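Local coordinates for avidin-related protein 4/5 (Gallus gallus, PDB 1Y55) that binds biotin with high affinity as a four-chain, avidin-like beta-barrel protein, at residues A[101-104]-A[105-108]. The protein carries 1 engineered substitution. Sequence-based numbering, arbitrary orientation.
Sequences VNDI and SYDW
An Asx turn leads into a 3-10 segment here, in the loop joining strands 89-98 and 111-120 of the avidin barrel, with D103 gripping S105. OD1 of D103 takes two bonds from that serine. The hydroxyl OG of S105 comes in on the syn lone pair of D103 OD1 at 2.6 Å. S105 N reaches D103 OD1 on the anti side at 3.0 Å, tilted out of the carboxylate plane. A chi1 of 63° sets D103 CG between the backbone N and the carbonyl carbon, which turns the carboxylate back toward S105. An alanine here has no OD1, so the S105 hydroxyl would probably be set free to turn and S105 N left without its side-chain mate. Two successive i to i+3 backbone bonds run along this part of the 3-10 segment, Y106 N to D103 O (3.0 Å) and D107 N to I104 O (3.1 Å). The other carboxylate oxygen, D103 OD2, lies at the edge of the Y106 ring, 3.4 Å from CE2 of Y106. At the ring's root, V101 CB packs on Y106 CB at 3.6 Å. Further along, D107 OD1 forms a salt bridge with R98, and W108 touches biotin, packing against V37 of a neighbouring subunit.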
ATOM      1  N   VAL A 101       8.489 -13.323  -8.957  1.00 10.78           N
ATOM      2  CA  VAL A 101       8.895 -14.426  -8.099  1.00 11.79           C
ATOM      3  C   VAL A 101       8.685 -15.753  -8.822  1.00 12.41           C
ATOM      4  O   VAL A 101       8.005 -15.837  -9.842  1.00 12.75           O
ATOM      5  CB  VAL A 101       8.176 -14.390  -6.728  1.00 12.19           C
ATOM      6  CG1 VAL A 101       8.556 -13.130  -5.950  1.00 13.02           C
ATOM      7  CG2 VAL A 101       6.682 -14.501  -6.863  1.00 11.68           C
ATOM      8  N   ASN A 102       9.298 -16.797  -8.277  1.00 14.33           N
ATOM      9  CA  ASN A 102       9.434 -18.082  -8.957  1.00 16.13           C
ATOM     10  C   ASN A 102       8.124 -18.824  -9.116  1.00 15.84           C
ATOM     11  O   ASN A 102       7.898 -19.512 -10.120  1.00 16.82           O
ATOM     12  CB  ASN A 102      10.428 -18.982  -8.199  1.00 17.75           C
ATOM     13  CG  ASN A 102      11.866 -18.500  -8.324  1.00 22.50           C
ATOM     14  OD1 ASN A 102      12.192 -17.681  -9.187  1.00 27.09           O
ATOM     15  ND2 ASN A 102      12.739 -19.010  -7.457  1.00 26.23           N
ATOM     16  N   ASP A 103       7.283 -18.731  -8.102  1.00 15.55           N
ATOM     17  CA  ASP A 103       5.995 -19.396  -8.109  1.00 15.71           C
ATOM     18  C   ASP A 103       5.079 -18.737  -7.103  1.00 15.01           C
ATOM     19  O   ASP A 103       5.499 -17.854  -6.332  1.00 13.69           O
ATOM     20  CB  ASP A 103       6.121 -20.903  -7.852  1.00 16.60           C
ATOM     21  CG  ASP A 103       6.685 -21.224  -6.495  1.00 18.93           C
ATOM     22  OD1 ASP A 103       5.935 -21.144  -5.504  1.00 21.98           O
ATOM     23  OD2 ASP A 103       7.864 -21.583  -6.330  1.00 22.48           O
ATOM     24  N   ILE A 104       3.827 -19.155  -7.118  1.00 15.68           N
ATOM     25  CA  ILE A 104       2.784 -18.490  -6.370  1.00 16.39           C
ATOM     26  C   ILE A 104       3.007 -18.517  -4.857  1.00 15.88           C
ATOM     27  O   ILE A 104       2.525 -17.638  -4.155  1.00 15.88           O
ATOM     28  CB  ILE A 104       1.413 -19.087  -6.774  1.00 17.06           C
ATOM     29  CG1 ILE A 104       0.279 -18.135  -6.409  1.00 18.89           C
ATOM     30  CG2 ILE A 104       1.201 -20.470  -6.154  1.00 17.71           C
ATOM     31  CD1 ILE A 104      -0.977 -18.419  -7.173  1.00 20.71           C
ATOM     32  N   SER A 105       3.749 -19.502  -4.357  1.00 15.73           N
ATOM     33  CA  SER A 105       4.066 -19.565  -2.931  1.00 15.28           C
ATOM     34  C   SER A 105       4.905 -18.371  -2.430  1.00 14.36           C
ATOM     35  O   SER A 105       4.929 -18.107  -1.230  1.00 14.88           O
ATOM     36  CB  SER A 105       4.759 -20.893  -2.590  1.00 15.67           C
ATOM     37  OG  SER A 105       6.128 -20.856  -2.919  1.00 17.02           O
ATOM     38  N   TYR A 106       5.578 -17.659  -3.339  1.00 13.24           N
ATOM     39  CA  TYR A 106       6.377 -16.482  -2.979  1.00 12.64           C
ATOM     40  C   TYR A 106       5.638 -15.168  -3.232  1.00 11.36           C
ATOM     41  O   TYR A 106       6.208 -14.092  -3.040  1.00 11.26           O
ATOM     42  CB  TYR A 106       7.678 -16.452  -3.785  1.00 12.78           C
ATOM     43  CG  TYR A 106       8.624 -17.577  -3.487  1.00 13.75           C
ATOM     44  CD1 TYR A 106       9.488 -17.521  -2.402  1.00 15.17           C
ATOM     45  CD2 TYR A 106       8.672 -18.698  -4.304  1.00 15.49           C
ATOM     46  CE1 TYR A 106      10.375 -18.556  -2.143  1.00 17.17           C
ATOM     47  CE2 TYR A 106       9.545 -19.742  -4.050  1.00 16.87           C
ATOM     48  CZ  TYR A 106      10.395 -19.663  -2.971  1.00 17.26           C
ATOM     49  OH  TYR A 106      11.267 -20.700  -2.714  1.00 20.07           O
ATOM     50  N   ASP A 107       4.386 -15.243  -3.666  1.00 10.59           N
ATOM     51  CA  ASP A 107       3.657 -14.034  -4.054  1.00  9.85           C
ATOM     52  C   ASP A 107       3.611 -12.988  -2.944  1.00  9.17           C
ATOM     53  O   ASP A 107       3.664 -11.788  -3.229  1.00  9.17           O
ATOM     54  CB  ASP A 107       2.240 -14.374  -4.498  1.00 10.39           C
ATOM     55  CG  ASP A 107       1.548 -13.188  -5.080  1.00  9.76           C
ATOM     56  OD1 ASP A 107       1.880 -12.830  -6.224  1.00 10.28           O
ATOM     57  OD2 ASP A 107       0.687 -12.548  -4.446  1.00 12.47           O
ATOM     58  N   TRP A 108       3.524 -13.441  -1.698  1.00  9.73           N
ATOM     59  CA  TRP A 108       3.368 -12.538  -0.563  1.00  9.64           C
ATOM     60  C   TRP A 108       4.449 -11.457  -0.489  1.00  9.40           C
ATOM     61  O   TRP A 108       4.192 -10.389   0.033  1.00  9.77           O
ATOM     62  CB  TRP A 108       3.351 -13.329   0.766  1.00 10.05           C
ATOM     63  CG  TRP A 108       4.674 -13.948   1.097  1.00 10.35           C
ATOM     64  CD1 TRP A 108       5.127 -15.174   0.688  1.00 11.06           C
ATOM     65  CD2 TRP A 108       5.738 -13.372   1.864  1.00 10.10           C
ATOM     66  NE1 TRP A 108       6.403 -15.389   1.137  1.00 11.19           N
ATOM     67  CE2 TRP A 108       6.799 -14.306   1.881  1.00 10.43           C
ATOM     68  CE3 TRP A 108       5.909 -12.156   2.540  1.00  9.59           C
ATOM     69  CZ2 TRP A 108       8.013 -14.054   2.533  1.00 11.17           C
ATOM     70  CZ3 TRP A 108       7.112 -11.919   3.191  1.00 10.34           C
ATOM     71  CH2 TRP A 108       8.139 -12.854   3.182  1.00 10.95           C
TER